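Local coordinates for protein processed glycerol phosphate lipoteichoic acid synthase 2 (Bacillus subtilis, PDB 2W8D) that belongs to the sulfatase family of the alkaline phosphatase clan and holds a magnesium ion in its metal site, at residues E11-A16 / V385-E390; I47-D52 / A271-K276; K355-K358 / Y363-T366. All blocks are in the same frame, centred on the assembly; numbering follows the deposited sequence.

In the fold
Contacts 1 and 2 are partly buried, each carried by a single tyrosine, whereas contact 3 is largely buried and covers about four times the area of either. Contact 1 joins helices from the two ends of the chain through van der Waals packing alone; contact 2 ties a loop to a helix end by one hydroxyl-carbonyl bond and a valine methyl beside it; contact 3 combines hairpin backbone bonds with stacked side chains. Helix 380-397 supplies half of contact 1 and covers Tyr-356 and Tyr-363 in contact 3. The nearest atoms of contacts 1 and 3 are about 7 Å apart. Contact 2, with nearest atoms about 11 Å from contact 3, belongs to the sulfatase domain.

Contact 1: E11-A16 / V385-E390; sequences ENYMKA and VKKELE
Carboxylate oxygen OE2 of Glu-388 is gripped twice, by a salt bridge from Arg-341 and a hydrogen bond with Tyr-96 OH, while the root of the same side chain packs against Tyr-13. CG stands anti to the backbone N (chi1 -180°) and the chain beyond it is extended, which turns the carboxylate away from the tyrosine, toward Tyr-96 and Arg-341, and leaves CB as the side-chain atom that touches, 3.9 Å from Tyr-13 OH. The closest approach across the contact is also made by that hydroxyl, 3.5 Å from Glu-388 CA. Its separation of 3.6 Å from Glu-388 N is not a hydrogen bond, and no polar bond of any kind joins the two segments.

Within 11-16, Tyr-13 alone bridges the gap, its CA 9.2 Å from that of Lys-387. Its side chain reaches across from helix 6-17 until the hydroxyl meets the backbone at Glu-388. Beside the hydroxyl, ring atom CE1 lies 4.1 Å from Lys-387 CB. Only the base of this lysine takes part; the rest of its chain leads away, bending at chi4. Of 116 Å² buried in all, the tyrosine contributes 64 Å².

Further along helix 380-397, Met-391 also touches Tyr-13, and Ile-395 touches the selenomethionine Met-14, so the N-terminal helix meets more than one turn of its partner. On another side, helix 380-397 rests through Val-385, Glu-388 and Leu-389 on Pro-345 of strand 344-345.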
# COMPACT_ATOMS: atom_id res chain seq x y z
N GLU A 11 0.36 -22.75 10.11
CA GLU A 11 1.80 -22.62 10.28
C GLU A 11 2.58 -23.52 9.31
O GLU A 11 3.60 -23.11 8.75
CB GLU A 11 2.18 -22.88 11.73
CG GLU A 11 3.66 -22.96 12.02
CD GLU A 11 3.95 -23.53 13.39
OE1 GLU A 11 3.10 -24.26 13.95
OE2 GLU A 11 5.05 -23.25 13.91
N ASN A 12 2.09 -24.74 9.10
CA ASN A 12 2.74 -25.70 8.20
C ASN A 12 2.72 -25.27 6.74
O ASN A 12 3.64 -25.58 5.98
CB ASN A 12 2.14 -27.09 8.36
CG ASN A 12 2.51 -27.72 9.69
OD1 ASN A 12 3.59 -27.48 10.22
ND2 ASN A 12 1.60 -28.53 10.24
N TYR A 13 1.67 -24.57 6.35
CA TYR A 13 1.56 -24.03 5.01
C TYR A 13 2.42 -22.77 4.84
O TYR A 13 3.11 -22.63 3.83
CB TYR A 13 0.07 -23.84 4.66
CG TYR A 13 -0.20 -23.01 3.44
CD1 TYR A 13 -0.57 -23.60 2.22
CD2 TYR A 13 -0.10 -21.61 3.50
CE1 TYR A 13 -0.82 -22.81 1.09
CE2 TYR A 13 -0.34 -20.84 2.40
CZ TYR A 13 -0.70 -21.42 1.21
OH TYR A 13 -0.94 -20.57 0.15
N MSE A 14 2.42 -21.86 5.83
CA MSE A 14 3.26 -20.66 5.74
C MSE A 14 4.75 -21.01 5.59
O MSE A 14 5.46 -20.39 4.80
CB MSE A 14 3.07 -19.71 6.93
CG MSE A 14 1.65 -19.13 7.17
SE MSE A 14 0.65 -18.29 5.67
CE MSE A 14 -0.60 -17.16 6.65
N LYS A 15 5.21 -22.03 6.33
CA LYS A 15 6.58 -22.53 6.21
C LYS A 15 6.82 -23.34 4.93
O LYS A 15 7.93 -23.36 4.41
CB LYS A 15 6.97 -23.38 7.42
CG LYS A 15 7.05 -22.60 8.73
CD LYS A 15 8.08 -23.24 9.69
CE LYS A 15 7.92 -22.77 11.13
NZ LYS A 15 7.46 -21.34 11.25
N ALA A 16 5.78 -23.99 4.42
CA ALA A 16 5.91 -24.79 3.20
C ALA A 16 5.91 -23.94 1.93
O ALA A 16 6.05 -24.47 0.84
CB ALA A 16 4.80 -25.84 3.12
N VAL A 385 -4.49 -19.60 -5.26
CA VAL A 385 -5.21 -18.40 -4.82
C VAL A 385 -6.18 -18.71 -3.66
O VAL A 385 -6.12 -18.06 -2.62
CB VAL A 385 -5.96 -17.69 -5.99
CG1 VAL A 385 -6.95 -16.57 -5.49
CG2 VAL A 385 -4.95 -17.12 -7.00
N LYS A 386 -7.04 -19.72 -3.84
CA LYS A 386 -8.03 -20.11 -2.85
C LYS A 386 -7.35 -20.38 -1.52
O LYS A 386 -7.76 -19.80 -0.51
CB LYS A 386 -8.87 -21.31 -3.31
CG LYS A 386 -9.89 -20.93 -4.41
CD LYS A 386 -10.77 -22.10 -4.88
CE LYS A 386 -9.93 -23.31 -5.39
NZ LYS A 386 -10.65 -24.28 -6.27
N LYS A 387 -6.33 -21.24 -1.55
CA LYS A 387 -5.51 -21.57 -0.39
C LYS A 387 -4.84 -20.34 0.25
O LYS A 387 -4.87 -20.20 1.48
CB LYS A 387 -4.46 -22.62 -0.75
CG LYS A 387 -4.83 -24.03 -0.39
CD LYS A 387 -4.10 -25.01 -1.28
CE LYS A 387 -4.68 -26.42 -1.16
NZ LYS A 387 -4.82 -27.00 -2.51
N GLU A 388 -4.25 -19.46 -0.56
CA GLU A 388 -3.61 -18.26 -0.01
C GLU A 388 -4.64 -17.45 0.77
O GLU A 388 -4.39 -17.06 1.91
CB GLU A 388 -2.90 -17.42 -1.11
CG GLU A 388 -2.21 -16.14 -0.57
CD GLU A 388 -1.17 -15.48 -1.51
OE1 GLU A 388 -0.51 -16.20 -2.31
OE2 GLU A 388 -0.99 -14.23 -1.40
N LEU A 389 -5.80 -17.21 0.19
CA LEU A 389 -6.88 -16.48 0.86
C LEU A 389 -7.42 -17.23 2.08
O LEU A 389 -7.64 -16.64 3.13
CB LEU A 389 -8.01 -16.18 -0.13
CG LEU A 389 -7.71 -15.09 -1.18
CD1 LEU A 389 -8.94 -14.93 -2.10
CD2 LEU A 389 -7.31 -13.74 -0.51
N GLU A 390 -7.61 -18.55 1.94
CA GLU A 390 -8.15 -19.37 3.02
C GLU A 390 -7.27 -19.33 4.30
O GLU A 390 -7.78 -19.19 5.41
CB GLU A 390 -8.35 -20.79 2.51
CG GLU A 390 -8.89 -21.81 3.49
CD GLU A 390 -8.68 -23.27 3.01
OE1 GLU A 390 -7.98 -23.49 1.98
OE2 GLU A 390 -9.20 -24.21 3.67

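Contact 2: I47-D52 / A271-K276; sequences IDYKID and AKVLGK
The C-terminal end of helix 267-273, closed by a Schellman motif, offers the carbonyl of Val-273 to Tyr-49, which lies just ahead of the short strand 50-51. Tyr-49 OH donates a hydrogen bond to Val-273 O, modelled at 2.4 Å; this is very short, and its exact length is doubtful. The oxygen sits at the edge of the phenol ring and in its plane, beyond the hydroxyl. Ile-51 CD1 lies in that same plane, at the ring's edge.

Apolar contact accompanies the bond. Val-273 CG1, placed anti to the backbone N (chi1 161°), comes within 3.7 Å of Tyr-49 CZ, and the hydroxyl OH of Tyr-49 is 3.4 Å from the same methyl. Phe-216 touches both Val-273 and Ile-51, and Val-221 and Phe-225 of helix 219-244 also pack on the valine, while a backbone bond to Val-56 steadies Tyr-49.

Two bonds back into the last turn fix the helix end: Lys-276 N to Ala-271 O at 2.6 Å, and Gly-275 N to Lys-272 O at 3.0 Å. With the positive phi of Gly-275 (60°), this pair of bonds is the signature of a Schellman C-cap.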
# COMPACT_ATOMS: atom_id res chain seq x y z
N ILE A 47 1.10 7.05 -14.27
CA ILE A 47 2.54 7.12 -14.43
C ILE A 47 2.87 7.22 -15.92
O ILE A 47 2.43 6.39 -16.73
CB ILE A 47 3.24 5.92 -13.76
CG1 ILE A 47 2.98 5.89 -12.25
CG2 ILE A 47 4.74 5.96 -13.99
CD1 ILE A 47 3.27 7.21 -11.51
N ASP A 48 3.55 8.29 -16.27
CA ASP A 48 3.94 8.62 -17.65
C ASP A 48 2.84 9.14 -18.51
O ASP A 48 3.07 9.40 -19.68
CB ASP A 48 4.68 7.46 -18.35
CG ASP A 48 6.08 7.28 -17.79
OD1 ASP A 48 6.63 8.25 -17.22
OD2 ASP A 48 6.64 6.17 -17.87
N TYR A 49 1.65 9.29 -17.94
CA TYR A 49 0.53 9.85 -18.68
C TYR A 49 0.74 11.36 -18.89
O TYR A 49 1.30 12.06 -18.03
CB TYR A 49 -0.76 9.64 -17.92
CG TYR A 49 -1.96 9.62 -18.83
CD1 TYR A 49 -2.36 8.43 -19.44
CD2 TYR A 49 -2.65 10.78 -19.13
CE1 TYR A 49 -3.45 8.40 -20.32
CE2 TYR A 49 -3.73 10.77 -20.02
CZ TYR A 49 -4.12 9.57 -20.59
OH TYR A 49 -5.18 9.56 -21.45
N LYS A 50 0.28 11.84 -20.03
CA LYS A 50 0.36 13.27 -20.33
C LYS A 50 -0.97 13.78 -20.84
O LYS A 50 -1.73 13.05 -21.47
CB LYS A 50 1.43 13.60 -21.39
CG LYS A 50 2.78 13.03 -21.12
CD LYS A 50 3.79 13.55 -22.12
CE LYS A 50 5.12 12.85 -21.88
NZ LYS A 50 6.24 13.30 -22.76
N ILE A 51 -1.23 15.05 -20.53
CA ILE A 51 -2.37 15.84 -20.98
C ILE A 51 -1.74 17.06 -21.67
O ILE A 51 -0.94 17.76 -21.04
CB ILE A 51 -3.22 16.32 -19.75
CG1 ILE A 51 -3.85 15.14 -18.99
CG2 ILE A 51 -4.34 17.26 -20.20
CD1 ILE A 51 -4.86 14.34 -19.86
N ASP A 52 -2.10 17.31 -22.93
CA ASP A 52 -1.55 18.42 -23.76
C ASP A 52 -0.01 18.49 -23.77
O ASP A 52 0.58 19.60 -23.74
CB ASP A 52 -2.12 19.80 -23.32
CG ASP A 52 -3.65 19.80 -23.18
OD1 ASP A 52 -4.32 19.01 -23.89
OD2 ASP A 52 -4.17 20.61 -22.35
N ALA A 271 -12.30 4.75 -21.32
CA ALA A 271 -11.94 4.27 -22.66
C ALA A 271 -11.31 5.36 -23.52
O ALA A 271 -10.40 5.09 -24.30
CB ALA A 271 -13.16 3.67 -23.38
N LYS A 272 -11.81 6.60 -23.41
CA LYS A 272 -11.14 7.73 -24.06
C LYS A 272 -9.77 8.01 -23.45
O LYS A 272 -8.82 8.26 -24.18
CB LYS A 272 -12.00 8.99 -24.02
CG LYS A 272 -13.29 8.89 -24.81
CD LYS A 272 -13.97 10.25 -24.76
CE LYS A 272 -15.47 10.13 -24.61
NZ LYS A 272 -16.09 9.80 -25.88
N VAL A 273 -9.67 7.92 -22.12
CA VAL A 273 -8.38 8.16 -21.45
C VAL A 273 -7.34 7.22 -22.08
O VAL A 273 -6.23 7.65 -22.47
CB VAL A 273 -8.47 7.97 -19.89
CG1 VAL A 273 -7.11 7.75 -19.26
CG2 VAL A 273 -9.18 9.15 -19.23
N LEU A 274 -7.74 5.95 -22.23
CA LEU A 274 -6.87 4.91 -22.77
C LEU A 274 -6.80 4.84 -24.30
O LEU A 274 -6.04 4.05 -24.84
CB LEU A 274 -7.24 3.54 -22.16
CG LEU A 274 -6.99 3.52 -20.64
CD1 LEU A 274 -7.19 2.14 -20.04
CD2 LEU A 274 -5.60 4.05 -20.26
N GLY A 275 -7.57 5.65 -25.01
CA GLY A 275 -7.64 5.50 -26.46
C GLY A 275 -8.13 4.10 -26.82
O GLY A 275 -7.51 3.40 -27.61
N LYS A 276 -9.24 3.67 -26.21
CA LYS A 276 -9.87 2.38 -26.52
C LYS A 276 -11.34 2.59 -26.87
O LYS A 276 -11.95 3.59 -26.46
CB LYS A 276 -9.79 1.43 -25.30
CG LYS A 276 -8.53 0.62 -25.20
CD LYS A 276 -8.64 -0.38 -24.09
CE LYS A 276 -7.36 -0.43 -23.23
NZ LYS A 276 -6.07 -0.23 -24.01

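Contact 3: K355-K358 / Y363-T366; sequences KYTK and YYDT
Thr-357 and Tyr-364 form the hydrogen-bonded pair of an antiparallel beta hairpin, strands 356-359 and 362-365, the third and fourth strands of a five-stranded antiparallel sheet. Thr-357 N donates to Tyr-364 O at 2.9 Å, and Tyr-364 N returns a bond to Thr-357 O at 2.8 Å. Past the strand end, Thr-366 N reaches Lys-355 O at 3.1 Å; this bond is nearly straight at hydrogen (176°), although the donor stands well above the carbonyl plane.

Tyr-363 has the largest area covered by the other segment, 94 Å². With CG anti to the backbone N, the extended Lys-358 chain runs across one face of that ring, its CG 3.8 Å from the ring centroid and 12° off the normal, a CH-pi contact. Tyr-363 in turn directs its edge at the face of Tyr-356 in a T-shaped stack, centroids 5.5 Å apart and planes at 70°. Phe-351, Val-377 and helix 380-397 enclose this cluster, while helix 281-286 closes over the face of Thr-357 and Tyr-364, where Thr-357 OG1 is buried with no partner in the model.

The solvent side is looser: Lys-358 NZ pairs with Asp-382 and gives a hydrogen bond to a water that also binds Tyr-363 OH, and at the other end Asp-365 OD2 bonds to Thr-368, while its OD1 lies 3.7 Å from Lys-355 O, with no hydrogen bond between them. Lys-355 is exposed, yet its aliphatic chain lies on the face of Tyr-356 opposite Tyr-363, CD 3.4 Å above the ring plane and toward the rim. Its NZ donates to Tyr-356 OH at 3.1 Å, a hydroxyl also bonded to Asp-378 N.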
# COMPACT_ATOMS: atom_id res chain seq x y z
N LYS A 355 0.50 -15.34 -16.47
CA LYS A 355 -0.28 -16.19 -17.37
C LYS A 355 -1.77 -15.79 -17.55
O LYS A 355 -2.25 -15.65 -18.68
CB LYS A 355 -0.22 -17.65 -16.90
CG LYS A 355 -0.08 -18.62 -18.08
CD LYS A 355 -0.50 -20.02 -17.69
CE LYS A 355 -0.13 -21.04 -18.73
NZ LYS A 355 -0.51 -22.39 -18.22
N TYR A 356 -2.48 -15.63 -16.44
CA TYR A 356 -3.94 -15.54 -16.48
C TYR A 356 -4.49 -14.35 -15.74
O TYR A 356 -3.96 -13.96 -14.69
CB TYR A 356 -4.58 -16.75 -15.77
CG TYR A 356 -4.29 -18.08 -16.36
CD1 TYR A 356 -4.52 -18.34 -17.71
CD2 TYR A 356 -3.84 -19.12 -15.56
CE1 TYR A 356 -4.30 -19.61 -18.24
CE2 TYR A 356 -3.61 -20.36 -16.07
CZ TYR A 356 -3.84 -20.61 -17.40
OH TYR A 356 -3.58 -21.87 -17.88
N THR A 357 -5.54 -13.75 -16.30
CA THR A 357 -6.41 -12.91 -15.50
C THR A 357 -7.82 -13.52 -15.41
O THR A 357 -8.46 -13.83 -16.43
CB THR A 357 -6.30 -11.36 -15.77
OG1 THR A 357 -7.58 -10.76 -16.02
CG2 THR A 357 -5.29 -11.00 -16.84
N LYS A 358 -8.24 -13.79 -14.18
CA LYS A 358 -9.52 -14.42 -13.93
C LYS A 358 -10.47 -13.43 -13.31
O LYS A 358 -10.20 -12.93 -12.23
CB LYS A 358 -9.37 -15.58 -12.95
CG LYS A 358 -10.55 -16.55 -13.03
CD LYS A 358 -10.81 -17.21 -11.71
CE LYS A 358 -11.84 -18.30 -11.86
NZ LYS A 358 -11.96 -19.05 -10.58
N TYR A 363 -11.59 -16.60 -17.78
CA TYR A 363 -10.14 -16.50 -17.89
C TYR A 363 -9.71 -15.82 -19.18
O TYR A 363 -10.20 -16.12 -20.28
CB TYR A 363 -9.49 -17.86 -17.89
CG TYR A 363 -9.41 -18.56 -16.57
CD1 TYR A 363 -8.29 -18.39 -15.74
CD2 TYR A 363 -10.41 -19.44 -16.16
CE1 TYR A 363 -8.21 -19.07 -14.52
CE2 TYR A 363 -10.32 -20.10 -14.97
CZ TYR A 363 -9.22 -19.92 -14.16
OH TYR A 363 -9.14 -20.60 -12.95
N TYR A 364 -8.72 -14.94 -19.04
CA TYR A 364 -8.15 -14.27 -20.16
C TYR A 364 -6.66 -14.47 -20.13
O TYR A 364 -6.08 -14.65 -19.05
CB TYR A 364 -8.44 -12.78 -20.09
CG TYR A 364 -9.90 -12.45 -19.94
CD1 TYR A 364 -10.68 -12.12 -21.04
CD2 TYR A 364 -10.49 -12.44 -18.69
CE1 TYR A 364 -12.04 -11.81 -20.89
CE2 TYR A 364 -11.84 -12.12 -18.52
CZ TYR A 364 -12.60 -11.80 -19.61
OH TYR A 364 -13.91 -11.51 -19.41
N ASP A 365 -6.06 -14.44 -21.32
CA ASP A 365 -4.61 -14.40 -21.39
C ASP A 365 -4.14 -13.04 -20.89
O ASP A 365 -4.53 -12.01 -21.43
CB ASP A 365 -4.11 -14.66 -22.81
CG ASP A 365 -2.60 -14.57 -22.91
OD1 ASP A 365 -1.92 -15.45 -22.32
OD2 ASP A 365 -2.10 -13.62 -23.54
N THR A 366 -3.33 -13.03 -19.84
CA THR A 366 -2.87 -11.78 -19.25
C THR A 366 -2.18 -10.86 -20.26
O THR A 366 -2.47 -9.67 -20.30
CB THR A 366 -1.95 -12.01 -18.06
OG1 THR A 366 -2.71 -12.55 -16.98
CG2 THR A 366 -1.34 -10.67 -17.57
O HOH W 1 -11.05 -21.51 -11.78